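Local coordinates for hypothetical Membrane Spanning Protein (Bacillus cereus, PDB 2FB5), which probably catalyses the condensation of two ATP molecules into cyclic di-AMP, most likely with magnesium as cofactor, at residues I84-L87 / S88-H92; L118-P121 / L122-I126; P162-G165 / T166-A170. All blocks are in the same frame, centred on the assembly; numbering follows the deposited sequence.

Interactions 1 and 2 are joined through Glu124, which belongs to interaction 2. Its OE1 forms a salt bridge with Arg90 NH1 at 2.8 Å, and its OE2 makes a probable hydrogen bond with His86 ND1 at 2.7 Å. The end of helix 77-90 is thus tied to helix 120-126, and the two contacts have centres 12 Å apart. Interaction 3 touches neither. Its nearest atoms are about 6 Å from interaction 1 and about 9 Å from interaction 2, with centres 18 Å and 23 Å away. It starts helix 166-175, whose Arg-His-Arg motif probably lies at the nucleotide site. All three contacts belong to the nucleotide-binding domain.

Interaction 1 of 3, residues I84-L87 / S88-H92; sequences IQHL and SARKH
Residues 84-92 run through the last turns of helix 77-90 and into the turn that follows. Ser88 N, Ala89 N and Arg90 N bond to the carbonyls of Ile84, Gln85 and His86. Lys91 then takes a positive phi of 54° and ends the helix in a Schellman motif. Its N bonds to Ser88 O, and His92 N reaches back to Leu87 O at 2.9 Å.

Arg90 lies alongside His86, one turn earlier, and points the same way. Its CG passes 3.4 Å from His86 O. The chain runs on extended, which lays one guanidinium face against His86 CB. Ring and guanidinium planes are 33° apart, so they are tilted and not stacked.

The turn also brings His92 back to Leu87. Leu87 CD2 lies 3.7 Å from His92 CB and meets the imidazole at its edge. Arg90 CB sits over one face of that ring, 3.5 Å above its centre. Tyr128 meets His92 edge-to-face, and Ser88 OG is hydrogen-bonded to Gly190 O.

His86 and Arg90 share one carboxylate, that of Glu124. It would offset the charge of Arg90 and, through its other oxygen, probably fix the His86 ring by a hydrogen bond.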
ATOM      1  N   ILE A  84      -5.427 -21.606  20.033  1.00 26.85           N
ATOM      2  CA  ILE A  84      -6.856 -21.634  19.723  1.00 27.70           C
ATOM      3  C   ILE A  84      -7.342 -23.011  19.268  1.00 27.65           C
ATOM      4  O   ILE A  84      -8.405 -23.456  19.688  1.00 27.72           O
ATOM      5  CB  ILE A  84      -7.216 -20.576  18.645  1.00 28.37           C
ATOM      6  CG1 ILE A  84      -7.150 -19.148  19.230  1.00 28.53           C
ATOM      7  CG2 ILE A  84      -8.582 -20.854  18.034  1.00 28.90           C
ATOM      8  CD1 ILE A  84      -8.109 -18.868  20.338  1.00 31.46           C
ATOM      9  N   GLN A  85      -6.563 -23.660  18.404  1.00 28.00           N
ATOM     10  CA  GLN A  85      -6.859 -25.015  17.935  1.00 28.92           C
ATOM     11  C   GLN A  85      -6.926 -25.981  19.108  1.00 28.47           C
ATOM     12  O   GLN A  85      -7.843 -26.797  19.190  1.00 29.08           O
ATOM     13  CB  GLN A  85      -5.795 -25.489  16.934  1.00 28.38           C
ATOM     14  CG  GLN A  85      -5.839 -24.806  15.559  1.00 30.60           C
ATOM     15  CD  GLN A  85      -4.599 -25.099  14.692  1.00 31.43           C
ATOM     16  OE1 GLN A  85      -3.560 -25.551  15.182  1.00 36.29           O
ATOM     17  NE2 GLN A  85      -4.710 -24.828  13.401  1.00 36.18           N
ATOM     18  N   HIS A  86      -5.955 -25.883  20.016  1.00 27.88           N
ATOM     19  CA  HIS A  86      -5.875 -26.764  21.175  1.00 27.22           C
ATOM     20  C   HIS A  86      -7.007 -26.544  22.158  1.00 26.74           C
ATOM     21  O   HIS A  86      -7.601 -27.503  22.659  1.00 26.10           O
ATOM     22  CB  HIS A  86      -4.528 -26.585  21.874  1.00 27.95           C
ATOM     23  CG  HIS A  86      -3.381 -27.175  21.118  1.00 30.55           C
ATOM     24  ND1 HIS A  86      -2.066 -26.918  21.441  1.00 33.56           N
ATOM     25  CD2 HIS A  86      -3.349 -28.007  20.050  1.00 32.75           C
ATOM     26  CE1 HIS A  86      -1.273 -27.578  20.614  1.00 33.14           C
ATOM     27  NE2 HIS A  86      -2.027 -28.242  19.758  1.00 33.98           N
ATOM     28  N   LEU A  87      -7.310 -25.272  22.421  1.00 25.85           N
ATOM     29  CA  LEU A  87      -8.424 -24.907  23.283  1.00 25.89           C
ATOM     30  C   LEU A  87      -9.760 -25.355  22.692  1.00 26.17           C
ATOM     31  O   LEU A  87     -10.626 -25.856  23.414  1.00 26.24           O
ATOM     32  CB  LEU A  87      -8.428 -23.393  23.547  1.00 25.37           C
ATOM     33  CG  LEU A  87      -7.212 -22.897  24.352  1.00 25.62           C
ATOM     34  CD1 LEU A  87      -6.957 -21.402  24.142  1.00 25.72           C
ATOM     35  CD2 LEU A  87      -7.381 -23.217  25.825  1.00 25.25           C
ATOM     36  N   SER A  88      -9.926 -25.159  21.386  1.00 26.62           N
ATOM     37  CA  SER A  88     -11.136 -25.597  20.686  1.00 27.34           C
ATOM     38  C   SER A  88     -11.363 -27.104  20.846  1.00 27.72           C
ATOM     39  O   SER A  88     -12.448 -27.541  21.225  1.00 27.95           O
ATOM     40  CB  SER A  88     -11.059 -25.234  19.203  1.00 27.19           C
ATOM     41  OG  SER A  88     -12.198 -25.732  18.521  1.00 28.22           O
ATOM     42  N   ALA A  89     -10.323 -27.888  20.576  1.00 28.50           N
ATOM     43  CA  ALA A  89     -10.392 -29.343  20.692  1.00 29.00           C
ATOM     44  C   ALA A  89     -10.833 -29.801  22.089  1.00 30.02           C
ATOM     45  O   ALA A  89     -11.627 -30.746  22.225  1.00 30.50           O
ATOM     46  CB  ALA A  89      -9.057 -29.947  20.324  1.00 29.15           C
ATOM     47  N   ARG A  90     -10.331 -29.119  23.117  1.00 29.80           N
ATOM     48  CA  ARG A  90     -10.611 -29.453  24.506  1.00 30.83           C
ATOM     49  C   ARG A  90     -11.907 -28.787  24.987  1.00 30.34           C
ATOM     50  O   ARG A  90     -12.346 -29.020  26.111  1.00 30.16           O
ATOM     51  CB  ARG A  90      -9.432 -29.019  25.401  1.00 30.35           C
ATOM     52  CG  ARG A  90      -8.103 -29.762  25.148  1.00 32.56           C
ATOM     53  CD  ARG A  90      -6.905 -28.986  25.741  1.00 33.95           C
ATOM     54  NE  ARG A  90      -5.618 -29.334  25.122  1.00 41.47           N
ATOM     55  CZ  ARG A  90      -4.543 -28.537  25.083  1.00 43.18           C
ATOM     56  NH1 ARG A  90      -4.570 -27.320  25.627  1.00 43.44           N
ATOM     57  NH2 ARG A  90      -3.427 -28.954  24.490  1.00 44.76           N
ATOM     58  N   LYS A  91     -12.514 -27.965  24.130  1.00 30.11           N
ATOM     59  CA  LYS A  91     -13.675 -27.156  24.507  1.00 30.56           C
ATOM     60  C   LYS A  91     -13.431 -26.301  25.749  1.00 29.56           C
ATOM     61  O   LYS A  91     -14.282 -26.227  26.640  1.00 30.49           O
ATOM     62  CB  LYS A  91     -14.935 -28.026  24.681  1.00 31.12           C
ATOM     63  CG  LYS A  91     -15.421 -28.688  23.388  1.00 32.16           C
ATOM     64  CD  LYS A  91     -16.805 -29.331  23.585  1.00 32.64           C
ATOM     65  CE  LYS A  91     -17.270 -30.032  22.316  1.00 35.87           C
ATOM     66  NZ  LYS A  91     -16.295 -31.084  21.869  1.00 35.31           N
ATOM     67  N   HIS A  92     -12.270 -25.649  25.795  1.00 28.49           N
ATOM     68  CA  HIS A  92     -11.944 -24.697  26.856  1.00 27.51           C
ATOM     69  C   HIS A  92     -12.256 -23.290  26.397  1.00 27.20           C
ATOM     70  O   HIS A  92     -11.645 -22.804  25.434  1.00 26.79           O
ATOM     71  CB  HIS A  92     -10.464 -24.761  27.233  1.00 27.55           C
ATOM     72  CG  HIS A  92     -10.045 -26.051  27.868  1.00 28.41           C
ATOM     73  ND1 HIS A  92      -8.723 -26.397  28.043  1.00 29.19           N
ATOM     74  CD2 HIS A  92     -10.772 -27.087  28.353  1.00 29.43           C
ATOM     75  CE1 HIS A  92      -8.652 -27.583  28.624  1.00 30.02           C
ATOM     76  NE2 HIS A  92      -9.882 -28.024  28.823  1.00 28.82           N
TER

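Interaction 2 of 3, residues L118-P121 / L122-I126; sequences LTAP and LLESI
Leu118 and Leu123 meet on the buried side of the first turn of helix 120-126. Leu118 CD2 touches Leu123 CD1 at 3.9 Å, and the two side chains cross obliquely. Leu118 has CG anti to its backbone N (chi1 -175°), which brings CG and its methyls up to Leu123. Leu123 CG also rests 3.6 Å from Thr119 O. Both leucines pack on Ile145 of strand 144-150. Leu118 further reaches Phe79 and Ile80 of helix 77-90, while Leu123 reaches Ala83 there. Ala120 is buried too.

Thr119 is the N-cap. Its OG1 accepts from Leu122 N at 3.2 Å, with an N-H...O angle of 154°. A chi1 of 57° puts OG1 between backbone N and carbonyl carbon, facing that amide, and 3.4 Å from Leu122 CB. The cap has a hydrophobic staple beside it: Leu118 just before the N-cap meets Leu123, the fourth residue after it. Together they start the helix that follows strand 112-117 and lies against the sheet.

The backbone bonds follow in order. Leu123 N donates to Thr119 O, and Glu124 N donates to Ala120 O at 2.9 Å. Glu124 lays CG 3.4 Å from Ala120 O, and its OE2 passes Ala120 CB at 3.8 Å. The carboxylate itself is held by His86 and Arg90.

The outer side is looser. Pro121 and Ser125 are exposed, and their contact is mainly the backbone bond from Ser125 N to Pro121 O, with Ser125 CB 3.3 Å from the same oxygen. Pro121 sits in the first turn, where its missing amide hydrogen costs the helix no bond.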
ATOM      1  N   LEU A 118       4.633 -14.203  24.717  1.00 21.14           N
ATOM      2  CA  LEU A 118       3.474 -14.961  24.249  1.00 21.00           C
ATOM      3  C   LEU A 118       3.937 -16.282  23.681  1.00 21.40           C
ATOM      4  O   LEU A 118       4.743 -16.306  22.744  1.00 20.47           O
ATOM      5  CB  LEU A 118       2.719 -14.198  23.168  1.00 21.02           C
ATOM      6  CG  LEU A 118       1.395 -14.790  22.643  1.00 21.41           C
ATOM      7  CD1 LEU A 118       0.580 -13.697  22.012  1.00 21.39           C
ATOM      8  CD2 LEU A 118       1.599 -15.924  21.642  1.00 20.20           C
ATOM      9  N   THR A 119       3.434 -17.380  24.255  1.00 21.63           N
ATOM     10  CA  THR A 119       3.662 -18.720  23.691  1.00 21.73           C
ATOM     11  C   THR A 119       2.320 -19.429  23.728  1.00 21.48           C
ATOM     12  O   THR A 119       1.438 -19.033  24.486  1.00 21.37           O
ATOM     13  CB  THR A 119       4.628 -19.580  24.516  1.00 21.91           C
ATOM     14  OG1 THR A 119       4.140 -19.708  25.861  1.00 20.33           O
ATOM     15  CG2 THR A 119       6.050 -19.029  24.501  1.00 23.59           C
ATOM     16  N   ALA A 120       2.161 -20.464  22.913  1.00 21.30           N
ATOM     17  CA  ALA A 120       0.954 -21.271  22.980  1.00 21.93           C
ATOM     18  C   ALA A 120       0.756 -21.964  24.344  1.00 21.98           C
ATOM     19  O   ALA A 120      -0.330 -21.849  24.914  1.00 22.83           O
ATOM     20  CB  ALA A 120       0.879 -22.258  21.802  1.00 22.60           C
ATOM     21  N   PRO A 121       1.783 -22.664  24.896  1.00 22.32           N
ATOM     22  CA  PRO A 121       1.548 -23.222  26.241  1.00 22.44           C
ATOM     23  C   PRO A 121       1.018 -22.194  27.272  1.00 22.53           C
ATOM     24  O   PRO A 121       0.153 -22.528  28.079  1.00 22.62           O
ATOM     25  CB  PRO A 121       2.923 -23.738  26.651  1.00 22.45           C
ATOM     26  CG  PRO A 121       3.567 -24.146  25.332  1.00 22.74           C
ATOM     27  CD  PRO A 121       3.108 -23.063  24.369  1.00 22.84           C
ATOM     28  N   LEU A 122       1.520 -20.962  27.249  1.00 21.93           N
ATOM     29  CA  LEU A 122       1.056 -19.995  28.240  1.00 22.02           C
ATOM     30  C   LEU A 122      -0.411 -19.593  28.012  1.00 21.89           C
ATOM     31  O   LEU A 122      -1.209 -19.496  28.964  1.00 22.90           O
ATOM     32  CB  LEU A 122       1.986 -18.778  28.306  1.00 21.55           C
ATOM     33  CG  LEU A 122       1.542 -17.644  29.247  1.00 22.74           C
ATOM     34  CD1 LEU A 122       1.333 -18.142  30.681  1.00 22.99           C
ATOM     35  CD2 LEU A 122       2.563 -16.515  29.234  1.00 22.09           C
ATOM     36  N   LEU A 123      -0.787 -19.375  26.762  1.00 22.39           N
ATOM     37  CA  LEU A 123      -2.188 -19.040  26.462  1.00 22.71           C
ATOM     38  C   LEU A 123      -3.095 -20.191  26.895  1.00 23.39           C
ATOM     39  O   LEU A 123      -4.172 -19.977  27.459  1.00 23.28           O
ATOM     40  CB  LEU A 123      -2.379 -18.754  24.968  1.00 22.45           C
ATOM     41  CG  LEU A 123      -1.815 -17.451  24.400  1.00 22.05           C
ATOM     42  CD1 LEU A 123      -1.802 -17.502  22.879  1.00 21.14           C
ATOM     43  CD2 LEU A 123      -2.656 -16.270  24.896  1.00 20.81           C
ATOM     44  N   GLU A 124      -2.658 -21.418  26.626  1.00 23.47           N
ATOM     45  CA  GLU A 124      -3.473 -22.583  26.967  1.00 24.36           C
ATOM     46  C   GLU A 124      -3.586 -22.779  28.477  1.00 24.01           C
ATOM     47  O   GLU A 124      -4.630 -23.184  28.975  1.00 24.84           O
ATOM     48  CB  GLU A 124      -2.933 -23.846  26.293  1.00 23.79           C
ATOM     49  CG  GLU A 124      -3.023 -23.838  24.768  1.00 24.29           C
ATOM     50  CD  GLU A 124      -2.231 -24.983  24.147  1.00 26.64           C
ATOM     51  OE1 GLU A 124      -2.239 -26.076  24.743  1.00 31.28           O
ATOM     52  OE2 GLU A 124      -1.608 -24.805  23.081  1.00 28.51           O
ATOM     53  N   SER A 125      -2.506 -22.475  29.194  1.00 23.72           N
ATOM     54  CA  SER A 125      -2.476 -22.545  30.643  1.00 23.07           C
ATOM     55  C   SER A 125      -3.445 -21.516  31.257  1.00 22.79           C
ATOM     56  O   SER A 125      -4.206 -21.831  32.181  1.00 21.79           O
ATOM     57  CB  SER A 125      -1.044 -22.303  31.122  1.00 23.75           C
ATOM     58  OG  SER A 125      -0.966 -22.279  32.532  1.00 25.23           O
ATOM     59  N   ILE A 126      -3.428 -20.297  30.731  1.00 22.06           N
ATOM     60  CA  ILE A 126      -4.315 -19.225  31.225  1.00 22.50           C
ATOM     61  C   ILE A 126      -5.789 -19.630  31.172  1.00 22.82           C
ATOM     62  O   ILE A 126      -6.555 -19.325  32.093  1.00 23.35           O
ATOM     63  CB  ILE A 126      -4.085 -17.900  30.454  1.00 21.97           C
ATOM     64  CG1 ILE A 126      -2.727 -17.297  30.864  1.00 22.61           C
ATOM     65  CG2 ILE A 126      -5.241 -16.880  30.725  1.00 21.83           C
ATOM     66  CD1 ILE A 126      -2.155 -16.234  29.887  1.00 22.11           C
TER

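Interaction 3 of 3, residues P162-G165 / T166-A170; sequences PELG and TRHRA
Leu164 lays CD2 over the base of His168, 3.8 Å from His168 CB. The two side chains cross at about a right angle, and both also touch Leu200 of strand 199-203. The leucine thus packs the incoming loop against the first turn of helix 166-175 and strand 199-203.

Gly165 is the N-cap and has no side chain to cap with. Its carbonyl does the backbone work instead: Arg169 N donates to Gly165 O at 3.0 Å. Arg169 folds over the same carbonyl, with CG 3.3 Å from Gly165 O. Its CD passes 3.9 Å from Leu164 O, and the bend at chi3 (61°) then turns the rest of the chain, whose NH2 bonds to Thr155 O. Arg167 leads away from the loop, and its NH1 makes a salt bridge with Glu187.

Arg167, His168 and Arg169 form the Arg-His-Arg signature of diadenylate cyclases. The contacts at the helix start set the position of this turn, and Glu187 and Thr155 hold the ends of Arg167 and Arg169. A basic turn of this kind would suit the phosphates of ATP, as in related cyclases.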
ATOM      1  N   PRO A 162     -29.250 -14.315  20.247  1.00 60.47           N
ATOM      2  CA  PRO A 162     -29.659 -14.379  21.663  1.00 59.56           C
ATOM      3  C   PRO A 162     -29.078 -15.571  22.440  1.00 58.51           C
ATOM      4  O   PRO A 162     -29.100 -15.573  23.675  1.00 58.58           O
ATOM      5  CB  PRO A 162     -31.189 -14.490  21.583  1.00 59.70           C
ATOM      6  CG  PRO A 162     -31.546 -14.087  20.170  1.00 60.03           C
ATOM      7  CD  PRO A 162     -30.393 -14.556  19.347  1.00 60.50           C
ATOM      8  N   GLU A 163     -28.564 -16.568  21.723  1.00 57.08           N
ATOM      9  CA  GLU A 163     -27.918 -17.719  22.353  1.00 55.60           C
ATOM     10  C   GLU A 163     -26.443 -17.456  22.710  1.00 54.03           C
ATOM     11  O   GLU A 163     -25.735 -18.377  23.158  1.00 54.07           O
ATOM     12  CB  GLU A 163     -28.029 -18.959  21.453  1.00 56.10           C
ATOM     13  CG  GLU A 163     -29.462 -19.492  21.250  1.00 57.95           C
ATOM     14  CD  GLU A 163     -30.099 -20.060  22.524  1.00 60.26           C
ATOM     15  OE1 GLU A 163     -29.368 -20.576  23.402  1.00 61.19           O
ATOM     16  OE2 GLU A 163     -31.344 -19.996  22.639  1.00 61.60           O
ATOM     17  N   LEU A 164     -25.983 -16.216  22.514  1.00 51.49           N
ATOM     18  CA  LEU A 164     -24.578 -15.858  22.781  1.00 48.99           C
ATOM     19  C   LEU A 164     -24.331 -15.586  24.255  1.00 46.74           C
ATOM     20  O   LEU A 164     -25.032 -14.781  24.872  1.00 46.19           O
ATOM     21  CB  LEU A 164     -24.131 -14.637  21.965  1.00 49.04           C
ATOM     22  CG  LEU A 164     -24.001 -14.736  20.443  1.00 49.50           C
ATOM     23  CD1 LEU A 164     -23.688 -13.361  19.872  1.00 49.79           C
ATOM     24  CD2 LEU A 164     -22.964 -15.762  19.998  1.00 49.08           C
ATOM     25  N   GLY A 165     -23.313 -16.252  24.795  1.00 44.42           N
ATOM     26  CA  GLY A 165     -22.882 -16.058  26.175  1.00 41.74           C
ATOM     27  C   GLY A 165     -22.037 -14.812  26.362  1.00 39.88           C
ATOM     28  O   GLY A 165     -21.779 -14.067  25.413  1.00 39.44           O
ATOM     29  N   THR A 166     -21.599 -14.595  27.598  1.00 37.92           N
ATOM     30  CA  THR A 166     -20.892 -13.369  27.965  1.00 36.23           C
ATOM     31  C   THR A 166     -19.521 -13.228  27.283  1.00 34.27           C
ATOM     32  O   THR A 166     -19.099 -12.108  26.998  1.00 33.74           O
ATOM     33  CB  THR A 166     -20.751 -13.222  29.500  1.00 36.47           C
ATOM     34  OG1 THR A 166     -20.165 -14.411  30.027  1.00 38.03           O
ATOM     35  CG2 THR A 166     -22.113 -13.023  30.157  1.00 37.26           C
ATOM     36  N   ARG A 167     -18.840 -14.346  27.019  1.00 32.33           N
ATOM     37  CA  ARG A 167     -17.582 -14.322  26.270  1.00 30.77           C
ATOM     38  C   ARG A 167     -17.772 -13.693  24.897  1.00 29.77           C
ATOM     39  O   ARG A 167     -17.018 -12.806  24.492  1.00 29.44           O
ATOM     40  CB  ARG A 167     -17.028 -15.734  26.064  1.00 31.00           C
ATOM     41  CG  ARG A 167     -15.838 -16.062  26.893  1.00 30.97           C
ATOM     42  CD  ARG A 167     -15.328 -17.458  26.583  1.00 31.03           C
ATOM     43  NE  ARG A 167     -14.798 -18.045  27.806  1.00 32.28           N
ATOM     44  CZ  ARG A 167     -15.488 -18.858  28.596  1.00 32.80           C
ATOM     45  NH1 ARG A 167     -16.727 -19.204  28.277  1.00 34.06           N
ATOM     46  NH2 ARG A 167     -14.936 -19.334  29.697  1.00 33.73           N
ATOM     47  N   HIS A 168     -18.783 -14.171  24.180  1.00 28.50           N
ATOM     48  CA  HIS A 168     -19.050 -13.689  22.836  1.00 27.58           C
ATOM     49  C   HIS A 168     -19.529 -12.244  22.861  1.00 27.07           C
ATOM     50  O   HIS A 168     -19.132 -11.441  22.021  1.00 26.72           O
ATOM     51  CB  HIS A 168     -20.060 -14.596  22.135  1.00 27.85           C
ATOM     52  CG  HIS A 168     -19.554 -15.986  21.917  1.00 28.41           C
ATOM     53  ND1 HIS A 168     -18.958 -16.384  20.738  1.00 30.54           N
ATOM     54  CD2 HIS A 168     -19.530 -17.064  22.734  1.00 28.24           C
ATOM     55  CE1 HIS A 168     -18.602 -17.653  20.834  1.00 28.76           C
ATOM     56  NE2 HIS A 168     -18.935 -18.089  22.037  1.00 30.00           N
ATOM     57  N   ARG A 169     -20.377 -11.913  23.828  1.00 26.34           N
ATOM     58  CA  ARG A 169     -20.861 -10.536  23.958  1.00 26.37           C
ATOM     59  C   ARG A 169     -19.757  -9.541  24.320  1.00 25.58           C
ATOM     60  O   ARG A 169     -19.840  -8.373  23.951  1.00 25.60           O
ATOM     61  CB  ARG A 169     -21.983 -10.456  24.993  1.00 26.82           C
ATOM     62  CG  ARG A 169     -23.252 -11.198  24.608  1.00 29.37           C
ATOM     63  CD  ARG A 169     -24.273 -11.108  25.754  1.00 35.04           C
ATOM     64  NE  ARG A 169     -24.638  -9.709  26.029  1.00 40.60           N
ATOM     65  CZ  ARG A 169     -25.044  -9.242  27.213  1.00 42.97           C
ATOM     66  NH1 ARG A 169     -25.147 -10.053  28.266  1.00 44.39           N
ATOM     67  NH2 ARG A 169     -25.341  -7.954  27.347  1.00 43.63           N
ATOM     68  N   ALA A 170     -18.740  -9.998  25.052  1.00 25.04           N
ATOM     69  CA  ALA A 170     -17.605  -9.144  25.431  1.00 24.83           C
ATOM     70  C   ALA A 170     -16.707  -8.872  24.225  1.00 24.88           C
ATOM     71  O   ALA A 170     -16.194  -7.761  24.053  1.00 24.53           O
ATOM     72  CB  ALA A 170     -16.801  -9.793  26.553  1.00 24.52           C
TER